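Local coordinates for protein glucosamine kinase (PDB 6HWJ) that catalyses the magnesium-dependent transfer of phosphate from ATP to D-glucosamine, giving D-glucosamine 6-phosphate, and acts more weakly on glucose, at residues A219-G223 / S375-Y380; P334-V340 / L397-R402; W195-V199 / H348-V353. All blocks are in the same frame, centred on the assembly; numbering follows the deposited sequence.

All three contacts are buried helix-to-helix packing, and none has a hydrogen bond between its two segments. Contacts 2 and 3 share helix 335-356, through its first turns and a later part respectively. Contact 1 joins helices 212-234 and 362-386, which lie close enough for backbone to meet backbone. Contacts 2 and 3 have wider axis spacings, filled by leucine and valine methyls in one and by valines and a tryptophan in the other. Contacts 1 and 2 touch where Tyr380 and Leu377 pack on Val339. Contacts 1 and 3 meet through Leu222 and Trp197. Contact 3 has side chains beside a residue of the inferred ATP site and a glucosamine-binding residue.

Contact 1: residues A219-G223 / S375-Y380; sequences AAQLG and SFLDAY
Ser375 opens the contact with its CB turned to the CB of Ala219, while its OG bonds back to the carbonyl of Ala371 in its own helix. One residue on, Phe376 gives the largest buried area of segment 375-380. Its CG lies anti to the backbone N (chi1 178°), which lays the ring against the turn from Leu222 to Gly223. Gly223 CA sits over one ring face, 3.6 Å from the centroid of the Phe376 ring, as a CH-pi contact. Leu222 CB meets the same ring in plane, at its edge, 3.9 Å from Phe376 CD2. The backbone also takes part: Phe376 CA approaches Ala219 O at 3.4 Å, and Phe376 O receives the CA-H of Gly223.

Ala379 points its methyl toward helix 212-234. Ala379 CB lies 3.1 Å from Ala220 O, a tight fit, and 4.0 Å from Ala220 CB. Tyr380 ends the walk. Tyr380 CA lies 3.4 Å from Gly223 O, and that oxygen also sits at the ring edge, in plane. The tyrosine OH is hydrogen-bonded to His230, farther along the opposite helix.

The axes of the two segments are 7.0 Å apart and cross at -36°. The small residues Ala220, Gly223 and Ala379 permit this spacing. No hydrogen bond crosses. Apolar packing, a CH-pi contact and three weak CA-H...O contacts make up the interface.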
ATOM      1  N   ALA A 219     -11.360 -15.414  -5.374  1.00 29.94           N
ATOM      2  CA  ALA A 219     -10.650 -15.671  -4.129  1.00 29.37           C
ATOM      3  C   ALA A 219      -9.440 -16.562  -4.381  1.00 28.71           C
ATOM      4  O   ALA A 219      -8.368 -16.354  -3.792  1.00 26.88           O
ATOM      5  CB  ALA A 219     -11.585 -16.300  -3.100  1.00 30.10           C
ATOM      6  N   ALA A 220      -9.590 -17.553  -5.265  1.00 26.71           N
ATOM      7  CA  ALA A 220      -8.465 -18.407  -5.629  1.00 24.32           C
ATOM      8  C   ALA A 220      -7.434 -17.652  -6.440  1.00 26.42           C
ATOM      9  O   ALA A 220      -6.225 -17.860  -6.268  1.00 28.82           O
ATOM     10  CB  ALA A 220      -8.947 -19.642  -6.408  1.00 28.64           C
ATOM     11  N   GLN A 221      -7.877 -16.791  -7.360  1.00 24.49           N
ATOM     12  CA  GLN A 221      -6.916 -16.002  -8.124  1.00 28.07           C
ATOM     13  C   GLN A 221      -6.151 -15.035  -7.225  1.00 26.72           C
ATOM     14  O   GLN A 221      -4.948 -14.827  -7.422  1.00 26.04           O
ATOM     15  CB  GLN A 221      -7.637 -15.265  -9.247  1.00 29.03           C
ATOM     16  CG  GLN A 221      -8.363 -16.219 -10.167  1.00 32.71           C
ATOM     17  CD  GLN A 221      -8.860 -15.561 -11.446  1.00 35.39           C
ATOM     18  OE1 GLN A 221      -9.973 -15.058 -11.499  1.00 41.27           O
ATOM     19  NE2 GLN A 221      -8.032 -15.558 -12.455  1.00 31.81           N
ATOM     20  N   LEU A 222      -6.823 -14.464  -6.226  1.00 25.59           N
ATOM     21  CA  LEU A 222      -6.149 -13.606  -5.255  1.00 25.99           C
ATOM     22  C   LEU A 222      -5.109 -14.385  -4.461  1.00 27.34           C
ATOM     23  O   LEU A 222      -4.018 -13.877  -4.181  1.00 26.67           O
ATOM     24  CB  LEU A 222      -7.162 -12.965  -4.310  1.00 26.67           C
ATOM     25  CG  LEU A 222      -8.045 -11.886  -4.916  1.00 28.04           C
ATOM     26  CD1 LEU A 222      -9.130 -11.457  -3.954  1.00 27.72           C
ATOM     27  CD2 LEU A 222      -7.216 -10.698  -5.323  1.00 26.86           C
ATOM     28  N   GLY A 223      -5.421 -15.625  -4.096  1.00 28.65           N
ATOM     29  CA  GLY A 223      -4.449 -16.439  -3.389  1.00 28.31           C
ATOM     30  C   GLY A 223      -3.226 -16.728  -4.234  1.00 27.01           C
ATOM     31  O   GLY A 223      -2.098 -16.660  -3.753  1.00 27.92           O
ATOM     32  N   SER A 375     -10.692 -21.195  -0.365  1.00 33.46           N
ATOM     33  CA  SER A 375     -10.199 -21.108  -1.737  1.00 36.11           C
ATOM     34  C   SER A 375      -8.922 -20.281  -1.820  1.00 32.39           C
ATOM     35  O   SER A 375      -7.988 -20.647  -2.539  1.00 32.96           O
ATOM     36  CB  SER A 375     -11.270 -20.504  -2.660  1.00 37.03           C
ATOM     37  OG  SER A 375     -12.464 -21.272  -2.644  1.00 41.35           O
ATOM     38  N   PHE A 376      -8.880 -19.150  -1.115  1.00 28.06           N
ATOM     39  CA  PHE A 376      -7.694 -18.307  -1.117  1.00 30.26           C
ATOM     40  C   PHE A 376      -6.490 -19.050  -0.563  1.00 27.74           C
ATOM     41  O   PHE A 376      -5.436 -19.104  -1.201  1.00 29.22           O
ATOM     42  CB  PHE A 376      -7.946 -17.034  -0.297  1.00 28.36           C
ATOM     43  CG  PHE A 376      -6.753 -16.129  -0.209  1.00 27.22           C
ATOM     44  CD1 PHE A 376      -5.760 -16.359   0.726  1.00 27.49           C
ATOM     45  CD2 PHE A 376      -6.618 -15.055  -1.076  1.00 26.99           C
ATOM     46  CE1 PHE A 376      -4.655 -15.545   0.789  1.00 28.87           C
ATOM     47  CE2 PHE A 376      -5.534 -14.220  -0.991  1.00 27.69           C
ATOM     48  CZ  PHE A 376      -4.536 -14.475  -0.071  1.00 28.47           C
ATOM     49  N   LEU A 377      -6.626 -19.617   0.643  1.00 31.68           N
ATOM     50  CA  LEU A 377      -5.506 -20.303   1.282  1.00 33.69           C
ATOM     51  C   LEU A 377      -5.019 -21.501   0.469  1.00 34.81           C
ATOM     52  O   LEU A 377      -3.808 -21.726   0.352  1.00 32.42           O
ATOM     53  CB  LEU A 377      -5.916 -20.753   2.684  1.00 36.39           C
ATOM     54  CG  LEU A 377      -6.066 -19.652   3.724  1.00 39.94           C
ATOM     55  CD1 LEU A 377      -6.622 -20.215   5.019  1.00 42.68           C
ATOM     56  CD2 LEU A 377      -4.731 -18.950   3.974  1.00 42.92           C
ATOM     57  N   ASP A 378      -5.943 -22.305  -0.072  1.00 34.03           N
ATOM     58  CA  ASP A 378      -5.535 -23.454  -0.878  1.00 35.83           C
ATOM     59  C   ASP A 378      -4.738 -23.013  -2.101  1.00 31.58           C
ATOM     60  O   ASP A 378      -3.667 -23.563  -2.397  1.00 29.47           O
ATOM     61  CB  ASP A 378      -6.762 -24.267  -1.293  1.00 46.89           C
ATOM     62  CG  ASP A 378      -7.390 -25.005  -0.128  1.00 62.05           C
ATOM     63  OD1 ASP A 378      -6.825 -24.969   0.989  1.00 67.29           O
ATOM     64  OD2 ASP A 378      -8.455 -25.624  -0.326  1.00 69.24           O
ATOM     65  N   ALA A 379      -5.241 -22.008  -2.824  1.00 28.66           N
ATOM     66  CA  ALA A 379      -4.513 -21.490  -3.977  1.00 28.35           C
ATOM     67  C   ALA A 379      -3.175 -20.902  -3.561  1.00 27.87           C
ATOM     68  O   ALA A 379      -2.154 -21.121  -4.223  1.00 28.20           O
ATOM     69  CB  ALA A 379      -5.369 -20.447  -4.697  1.00 28.81           C
ATOM     70  N   TYR A 380      -3.157 -20.149  -2.458  1.00 28.52           N
ATOM     71  CA  TYR A 380      -1.915 -19.562  -1.970  1.00 27.83           C
ATOM     72  C   TYR A 380      -0.886 -20.637  -1.637  1.00 28.25           C
ATOM     73  O   TYR A 380       0.271 -20.558  -2.071  1.00 28.72           O
ATOM     74  CB  TYR A 380      -2.220 -18.675  -0.761  1.00 28.14           C
ATOM     75  CG  TYR A 380      -1.009 -18.009  -0.128  1.00 29.49           C
ATOM     76  CD1 TYR A 380      -0.426 -16.887  -0.700  1.00 25.28           C
ATOM     77  CD2 TYR A 380      -0.475 -18.504   1.065  1.00 32.68           C
ATOM     78  CE1 TYR A 380       0.685 -16.271  -0.106  1.00 25.75           C
ATOM     79  CE2 TYR A 380       0.624 -17.910   1.667  1.00 31.45           C
ATOM     80  CZ  TYR A 380       1.202 -16.796   1.090  1.00 28.11           C
ATOM     81  OH  TYR A 380       2.288 -16.232   1.690  1.00 29.42           O
TER

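Contact 2: residues P334-V340 / L397-R402; sequences PAALDVV and LLTPLR
Val340 faces Leu398, Leu401 and Arg402 with its two methyls divided between them. Val340 CG1 takes the position anti to its carbonyl carbon (chi1 -61°) and meets Leu398 CD2 at 3.7 Å. The same methyl also lies against the carbonyl oxygen of Leu398 and the backbone N of Arg402. Val340 CG2 is directed to Leu401 CB, 3.8 Å away, and these two side chains meet at about a right angle.

Leu398 CD2 touches both valines. Besides Val340 it meets Val339 CG1, with Leu398 CD2 at 3.8 Å from that methyl, and the leucine side chain runs oblique to both. Leu401 reaches farther toward the start of the other helix. Leu401 CD1 comes to 3.7 Å from Leu337 N, so this methyl rests on backbone as well as on the CB atoms of Ala336 and Leu337.

At the other end, Leu397 and Pro334 cross nearly perpendicularly. Leu397 CD1 abuts Pro334 CB at 3.5 Å, while Leu397 CB meets the methyl of Ala336. Trp249 of helix 243-263 packs on both Pro334 and Leu397.

Arg402 adds its aliphatic base beside Val340. Its guanidinium goes elsewhere, to salt bridges with Glu406 and Asp347 and a hydrogen bond with Gln373.

The axes of the two segments are 9.2 Å apart and cross at -62°. This is aliphatic helix-helix packing in the mainly helical part of the chain, with the start of helix 335-356 laid against helix 398-416, which carries the glucosamine-binding Glu409.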
ATOM      1  N   PRO A 334       5.929 -10.748   8.727  1.00 30.10           N
ATOM      2  CA  PRO A 334       5.547 -12.086   8.258  1.00 30.58           C
ATOM      3  C   PRO A 334       4.676 -12.000   7.011  1.00 29.17           C
ATOM      4  O   PRO A 334       3.790 -11.159   6.917  1.00 25.77           O
ATOM      5  CB  PRO A 334       4.755 -12.677   9.433  1.00 30.28           C
ATOM      6  CG  PRO A 334       5.033 -11.764  10.594  1.00 32.32           C
ATOM      7  CD  PRO A 334       5.277 -10.409  10.001  1.00 28.98           C
ATOM      8  N   ALA A 335       4.915 -12.912   6.072  1.00 31.49           N
ATOM      9  CA  ALA A 335       4.044 -13.021   4.909  1.00 31.83           C
ATOM     10  C   ALA A 335       2.600 -13.280   5.324  1.00 29.25           C
ATOM     11  O   ALA A 335       1.664 -12.803   4.662  1.00 26.32           O
ATOM     12  CB  ALA A 335       4.539 -14.133   3.980  1.00 29.27           C
ATOM     13  N   ALA A 336       2.393 -13.998   6.426  1.00 26.96           N
ATOM     14  CA  ALA A 336       1.042 -14.259   6.888  1.00 25.83           C
ATOM     15  C   ALA A 336       0.277 -12.976   7.181  1.00 26.48           C
ATOM     16  O   ALA A 336      -0.960 -12.987   7.182  1.00 26.17           O
ATOM     17  CB  ALA A 336       1.069 -15.149   8.129  1.00 26.69           C
ATOM     18  N   LEU A 337       0.976 -11.867   7.433  1.00 26.08           N
ATOM     19  CA  LEU A 337       0.292 -10.598   7.624  1.00 25.62           C
ATOM     20  C   LEU A 337      -0.502 -10.199   6.382  1.00 24.92           C
ATOM     21  O   LEU A 337      -1.672  -9.802   6.478  1.00 25.36           O
ATOM     22  CB  LEU A 337       1.308  -9.508   7.986  1.00 27.76           C
ATOM     23  CG  LEU A 337       0.699  -8.112   8.133  1.00 31.67           C
ATOM     24  CD1 LEU A 337      -0.184  -8.043   9.381  1.00 30.60           C
ATOM     25  CD2 LEU A 337       1.802  -7.035   8.208  1.00 38.71           C
ATOM     26  N   ASP A 338       0.116 -10.284   5.196  1.00 27.47           N
ATOM     27  CA  ASP A 338      -0.637 -10.020   3.966  1.00 23.23           C
ATOM     28  C   ASP A 338      -1.770 -11.020   3.814  1.00 27.40           C
ATOM     29  O   ASP A 338      -2.862 -10.674   3.335  1.00 28.18           O
ATOM     30  CB  ASP A 338       0.259 -10.087   2.729  1.00 25.16           C
ATOM     31  CG  ASP A 338       1.248  -8.929   2.625  1.00 26.96           C
ATOM     32  OD1 ASP A 338       1.043  -7.857   3.245  1.00 25.52           O
ATOM     33  OD2 ASP A 338       2.240  -9.103   1.879  1.00 27.97           O
ATOM     34  N   VAL A 339      -1.509 -12.285   4.162  1.00 28.94           N
ATOM     35  CA  VAL A 339      -2.518 -13.334   4.000  1.00 27.52           C
ATOM     36  C   VAL A 339      -3.762 -12.988   4.801  1.00 27.07           C
ATOM     37  O   VAL A 339      -4.877 -13.017   4.273  1.00 26.02           O
ATOM     38  CB  VAL A 339      -1.948 -14.699   4.414  1.00 29.15           C
ATOM     39  CG1 VAL A 339      -3.043 -15.721   4.526  1.00 29.82           C
ATOM     40  CG2 VAL A 339      -0.875 -15.160   3.431  1.00 30.35           C
ATOM     41  N   VAL A 340      -3.586 -12.630   6.084  1.00 29.03           N
ATOM     42  CA  VAL A 340      -4.744 -12.346   6.918  1.00 28.00           C
ATOM     43  C   VAL A 340      -5.404 -11.048   6.498  1.00 24.37           C
ATOM     44  O   VAL A 340      -6.620 -10.890   6.641  1.00 27.36           O
ATOM     45  CB  VAL A 340      -4.374 -12.313   8.417  1.00 29.48           C
ATOM     46  CG1 VAL A 340      -3.829 -13.663   8.861  1.00 29.68           C
ATOM     47  CG2 VAL A 340      -3.405 -11.181   8.727  1.00 32.03           C
ATOM     48  N   LEU A 397       0.656 -18.209  12.544  1.00 34.13           N
ATOM     49  CA  LEU A 397       0.316 -16.808  12.741  1.00 31.95           C
ATOM     50  C   LEU A 397      -1.090 -16.466  12.294  1.00 33.37           C
ATOM     51  O   LEU A 397      -1.545 -15.351  12.557  1.00 31.33           O
ATOM     52  CB  LEU A 397       1.305 -15.926  11.991  1.00 33.60           C
ATOM     53  CG  LEU A 397       2.721 -15.869  12.548  1.00 33.88           C
ATOM     54  CD1 LEU A 397       3.683 -15.320  11.521  1.00 34.85           C
ATOM     55  CD2 LEU A 397       2.731 -15.009  13.797  1.00 36.30           C
ATOM     56  N   LEU A 398      -1.792 -17.385  11.614  1.00 32.95           N
ATOM     57  CA  LEU A 398      -3.078 -17.027  11.028  1.00 32.31           C
ATOM     58  C   LEU A 398      -4.051 -16.520  12.088  1.00 32.56           C
ATOM     59  O   LEU A 398      -4.621 -15.438  11.953  1.00 31.74           O
ATOM     60  CB  LEU A 398      -3.676 -18.226  10.291  1.00 35.46           C
ATOM     61  CG  LEU A 398      -3.120 -18.516   8.901  1.00 36.35           C
ATOM     62  CD1 LEU A 398      -3.880 -19.664   8.249  1.00 39.49           C
ATOM     63  CD2 LEU A 398      -3.191 -17.259   8.050  1.00 35.90           C
ATOM     64  N   THR A 399      -4.269 -17.294  13.153  1.00 31.87           N
ATOM     65  CA  THR A 399      -5.295 -16.886  14.114  1.00 34.27           C
ATOM     66  C   THR A 399      -4.917 -15.605  14.853  1.00 32.30           C
ATOM     67  O   THR A 399      -5.726 -14.668  14.869  1.00 31.74           O
ATOM     68  CB  THR A 399      -5.594 -18.026  15.074  1.00 35.94           C
ATOM     69  OG1 THR A 399      -5.986 -19.177  14.313  1.00 39.66           O
ATOM     70  CG2 THR A 399      -6.737 -17.640  16.032  1.00 34.13           C
ATOM     71  N   PRO A 400      -3.746 -15.490  15.491  1.00 34.24           N
ATOM     72  CA  PRO A 400      -3.450 -14.225  16.190  1.00 29.60           C
ATOM     73  C   PRO A 400      -3.485 -13.004  15.288  1.00 29.46           C
ATOM     74  O   PRO A 400      -4.024 -11.970  15.695  1.00 30.37           O
ATOM     75  CB  PRO A 400      -2.060 -14.466  16.796  1.00 30.85           C
ATOM     76  CG  PRO A 400      -1.501 -15.668  16.108  1.00 34.50           C
ATOM     77  CD  PRO A 400      -2.701 -16.504  15.693  1.00 34.36           C
ATOM     78  N   LEU A 401      -2.912 -13.072  14.074  1.00 28.15           N
ATOM     79  CA  LEU A 401      -2.907 -11.900  13.206  1.00 29.16           C
ATOM     80  C   LEU A 401      -4.302 -11.592  12.667  1.00 28.83           C
ATOM     81  O   LEU A 401      -4.657 -10.419  12.480  1.00 30.15           O
ATOM     82  CB  LEU A 401      -1.930 -12.096  12.058  1.00 27.20           C
ATOM     83  CG  LEU A 401      -0.439 -12.147  12.371  1.00 32.67           C
ATOM     84  CD1 LEU A 401       0.378 -12.125  11.071  1.00 31.84           C
ATOM     85  CD2 LEU A 401      -0.019 -10.995  13.287  1.00 37.89           C
ATOM     86  N   ARG A 402      -5.112 -12.617  12.409  1.00 28.70           N
ATOM     87  CA  ARG A 402      -6.474 -12.357  11.949  1.00 30.36           C
ATOM     88  C   ARG A 402      -7.285 -11.658  13.032  1.00 30.10           C
ATOM     89  O   ARG A 402      -7.970 -10.663  12.764  1.00 30.92           O
ATOM     90  CB  ARG A 402      -7.145 -13.656  11.507  1.00 30.44           C
ATOM     91  CG  ARG A 402      -8.605 -13.495  11.134  1.00 32.86           C
ATOM     92  CD  ARG A 402      -8.802 -12.540   9.935  1.00 32.78           C
ATOM     93  NE  ARG A 402     -10.221 -12.338   9.663  1.00 30.78           N
ATOM     94  CZ  ARG A 402     -10.966 -13.167   8.929  1.00 32.99           C
ATOM     95  NH1 ARG A 402     -12.256 -12.921   8.765  1.00 33.14           N
ATOM     96  NH2 ARG A 402     -10.418 -14.224   8.350  1.00 31.78           N
TER

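Contact 3: residues W195-V199 / H348-V353; sequences WDWAV and HVGRVV
Val349 has the most surface buried here, and its two methyls serve different partners. Val349 CG2 lies over one face of the six-membered ring of Trp195, 4.3 Å from its centroid, in a CH-pi contact. Val349 CG1, anti to the backbone N (chi1 168°), is directed at the other helix and lies 3.7 Å from Ala198 O. It also touches Ala198 CB and Val199 CG2.

Trp195 reaches across with the far end of its six-membered ring. Trp195 CZ3 meets Val352 CG2 at 4.0 Å, where the two side chains cross at about a right angle. Trp195 CH2 meets His348 CB at 4.0 Å, with that carbon at the ring edge. The imidazole of His348 leads away and bonds through NE2 to Glu406. The His348 side chain also comes within about 3 Å, between nearest atoms, of that of the glucosamine-binding Glu409.

Val199 is the third main contributor. Its CG2 packs on Val349, and Val199 CG1 meets Val353 CG2 at 3.9 Å. The side chains of Val199 and Val353 run past each other in opposite directions. Val353 CG2 also lies 3.6 Å from Val199 O.

The axes of the two segments stand 10.0 Å apart at -75°. Helix 194-207 begins just after strand 192-193, which contains Asp193 of the inferred ATP site. Helix 194-207 also meets helix 212-234 through Trp197, and helix 335-356 meets helix 422-431 through His348 and Val352.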
ATOM      1  N   TRP A 195     -13.133  -3.131  -3.694  1.00 25.42           N
ATOM      2  CA  TRP A 195     -14.330  -2.681  -2.971  1.00 26.92           C
ATOM      3  C   TRP A 195     -15.467  -2.362  -3.928  1.00 31.25           C
ATOM      4  O   TRP A 195     -16.605  -2.192  -3.478  1.00 31.51           O
ATOM      5  CB  TRP A 195     -13.981  -1.493  -2.068  1.00 30.64           C
ATOM      6  CG  TRP A 195     -13.363  -1.975  -0.784  1.00 32.92           C
ATOM      7  CD1 TRP A 195     -12.086  -1.752  -0.339  1.00 35.19           C
ATOM      8  CD2 TRP A 195     -13.999  -2.792   0.207  1.00 33.89           C
ATOM      9  NE1 TRP A 195     -11.896  -2.374   0.884  1.00 36.54           N
ATOM     10  CE2 TRP A 195     -13.054  -3.020   1.236  1.00 37.30           C
ATOM     11  CE3 TRP A 195     -15.278  -3.340   0.333  1.00 36.83           C
ATOM     12  CZ2 TRP A 195     -13.353  -3.777   2.361  1.00 36.75           C
ATOM     13  CZ3 TRP A 195     -15.570  -4.097   1.462  1.00 42.08           C
ATOM     14  CH2 TRP A 195     -14.610  -4.308   2.451  1.00 37.62           C
ATOM     15  N   ASP A 196     -15.180  -2.276  -5.232  1.00 31.06           N
ATOM     16  CA  ASP A 196     -16.212  -2.278  -6.259  1.00 30.73           C
ATOM     17  C   ASP A 196     -16.463  -3.692  -6.799  1.00 28.43           C
ATOM     18  O   ASP A 196     -17.580  -4.201  -6.698  1.00 28.95           O
ATOM     19  CB  ASP A 196     -15.840  -1.328  -7.399  1.00 34.69           C
ATOM     20  CG  ASP A 196     -15.890   0.127  -6.980  1.00 45.74           C
ATOM     21  OD1 ASP A 196     -16.900   0.528  -6.363  1.00 50.26           O
ATOM     22  OD2 ASP A 196     -14.920   0.864  -7.250  1.00 47.98           O
ATOM     23  N   TRP A 197     -15.429  -4.336  -7.359  1.00 26.70           N
ATOM     24  CA  TRP A 197     -15.676  -5.551  -8.133  1.00 28.61           C
ATOM     25  C   TRP A 197     -15.946  -6.765  -7.265  1.00 27.34           C
ATOM     26  O   TRP A 197     -16.729  -7.623  -7.672  1.00 28.40           O
ATOM     27  CB  TRP A 197     -14.522  -5.866  -9.098  1.00 26.19           C
ATOM     28  CG  TRP A 197     -13.154  -6.117  -8.522  1.00 23.73           C
ATOM     29  CD1 TRP A 197     -12.091  -5.255  -8.543  1.00 25.63           C
ATOM     30  CD2 TRP A 197     -12.677  -7.316  -7.897  1.00 25.40           C
ATOM     31  NE1 TRP A 197     -10.996  -5.839  -7.942  1.00 26.07           N
ATOM     32  CE2 TRP A 197     -11.337  -7.102  -7.536  1.00 26.61           C
ATOM     33  CE3 TRP A 197     -13.265  -8.544  -7.583  1.00 26.82           C
ATOM     34  CZ2 TRP A 197     -10.573  -8.076  -6.888  1.00 23.59           C
ATOM     35  CZ3 TRP A 197     -12.509  -9.493  -6.933  1.00 26.53           C
ATOM     36  CH2 TRP A 197     -11.179  -9.247  -6.591  1.00 26.22           C
ATOM     37  N   ALA A 198     -15.335  -6.854  -6.071  1.00 26.49           N
ATOM     38  CA  ALA A 198     -15.599  -7.999  -5.220  1.00 25.86           C
ATOM     39  C   ALA A 198     -16.991  -7.919  -4.612  1.00 25.27           C
ATOM     40  O   ALA A 198     -17.690  -8.931  -4.516  1.00 26.42           O
ATOM     41  CB  ALA A 198     -14.535  -8.118  -4.122  1.00 27.72           C
ATOM     42  N   VAL A 199     -17.407  -6.724  -4.184  1.00 26.12           N
ATOM     43  CA  VAL A 199     -18.763  -6.538  -3.697  1.00 26.35           C
ATOM     44  C   VAL A 199     -19.763  -6.877  -4.798  1.00 26.95           C
ATOM     45  O   VAL A 199     -20.795  -7.497  -4.547  1.00 27.43           O
ATOM     46  CB  VAL A 199     -18.951  -5.098  -3.185  1.00 28.27           C
ATOM     47  CG1 VAL A 199     -20.412  -4.783  -2.954  1.00 28.49           C
ATOM     48  CG2 VAL A 199     -18.134  -4.887  -1.877  1.00 31.83           C
ATOM     49  N   HIS A 348     -14.968  -9.372   5.034  1.00 22.78           N
ATOM     50  CA  HIS A 348     -15.648  -8.078   5.173  1.00 27.06           C
ATOM     51  C   HIS A 348     -16.489  -7.730   3.937  1.00 27.96           C
ATOM     52  O   HIS A 348     -17.554  -7.102   4.069  1.00 23.03           O
ATOM     53  CB  HIS A 348     -14.627  -6.996   5.453  1.00 26.87           C
ATOM     54  CG  HIS A 348     -13.818  -7.254   6.686  1.00 25.79           C
ATOM     55  ND1 HIS A 348     -12.647  -6.587   6.970  1.00 28.53           N
ATOM     56  CD2 HIS A 348     -13.999  -8.136   7.694  1.00 27.14           C
ATOM     57  CE1 HIS A 348     -12.151  -7.037   8.112  1.00 24.59           C
ATOM     58  NE2 HIS A 348     -12.963  -7.965   8.581  1.00 28.23           N
ATOM     59  N   VAL A 349     -16.009  -8.098   2.750  1.00 27.19           N
ATOM     60  CA  VAL A 349     -16.793  -7.926   1.533  1.00 27.41           C
ATOM     61  C   VAL A 349     -18.138  -8.608   1.678  1.00 24.62           C
ATOM     62  O   VAL A 349     -19.177  -8.038   1.348  1.00 26.30           O
ATOM     63  CB  VAL A 349     -16.024  -8.466   0.311  1.00 27.11           C
ATOM     64  CG1 VAL A 349     -16.945  -8.566  -0.908  1.00 29.86           C
ATOM     65  CG2 VAL A 349     -14.854  -7.557  -0.011  1.00 29.66           C
ATOM     66  N   GLY A 350     -18.131  -9.838   2.175  1.00 26.59           N
ATOM     67  CA  GLY A 350     -19.366 -10.550   2.395  1.00 27.00           C
ATOM     68  C   GLY A 350     -20.255  -9.858   3.402  1.00 27.13           C
ATOM     69  O   GLY A 350     -21.471  -9.783   3.215  1.00 27.01           O
ATOM     70  N   ARG A 351     -19.665  -9.343   4.491  1.00 25.52           N
ATOM     71  CA  ARG A 351     -20.474  -8.662   5.489  1.00 23.66           C
ATOM     72  C   ARG A 351     -21.130  -7.425   4.890  1.00 25.68           C
ATOM     73  O   ARG A 351     -22.292  -7.126   5.184  1.00 25.64           O
ATOM     74  CB  ARG A 351     -19.624  -8.268   6.707  1.00 27.08           C
ATOM     75  CG  ARG A 351     -18.863  -9.421   7.341  1.00 25.06           C
ATOM     76  CD  ARG A 351     -19.743 -10.551   7.778  1.00 27.44           C
ATOM     77  NE  ARG A 351     -18.935 -11.707   8.193  1.00 25.00           N
ATOM     78  CZ  ARG A 351     -19.440 -12.875   8.569  1.00 28.63           C
ATOM     79  NH1 ARG A 351     -20.762 -13.060   8.602  1.00 27.87           N
ATOM     80  NH2 ARG A 351     -18.629 -13.859   8.901  1.00 32.07           N
ATOM     81  N   VAL A 352     -20.379  -6.676   4.078  1.00 24.64           N
ATOM     82  CA  VAL A 352     -20.899  -5.440   3.491  1.00 24.58           C
ATOM     83  C   VAL A 352     -22.047  -5.745   2.522  1.00 27.74           C
ATOM     84  O   VAL A 352     -23.058  -5.030   2.495  1.00 26.54           O
ATOM     85  CB  VAL A 352     -19.753  -4.685   2.793  1.00 29.40           C
ATOM     86  CG1 VAL A 352     -20.310  -3.582   1.871  1.00 32.87           C
ATOM     87  CG2 VAL A 352     -18.793  -4.101   3.841  1.00 28.92           C
ATOM     88  N   VAL A 353     -21.911  -6.805   1.713  1.00 23.92           N
ATOM     89  CA  VAL A 353     -22.981  -7.166   0.782  1.00 26.30           C
ATOM     90  C   VAL A 353     -24.261  -7.434   1.551  1.00 27.11           C
ATOM     91  O   VAL A 353     -25.338  -6.951   1.188  1.00 25.37           O
ATOM     92  CB  VAL A 353     -22.579  -8.387  -0.073  1.00 27.30           C
ATOM     93  CG1 VAL A 353     -23.786  -8.945  -0.841  1.00 28.40           C
ATOM     94  CG2 VAL A 353     -21.478  -8.021  -1.044  1.00 28.78           C
TER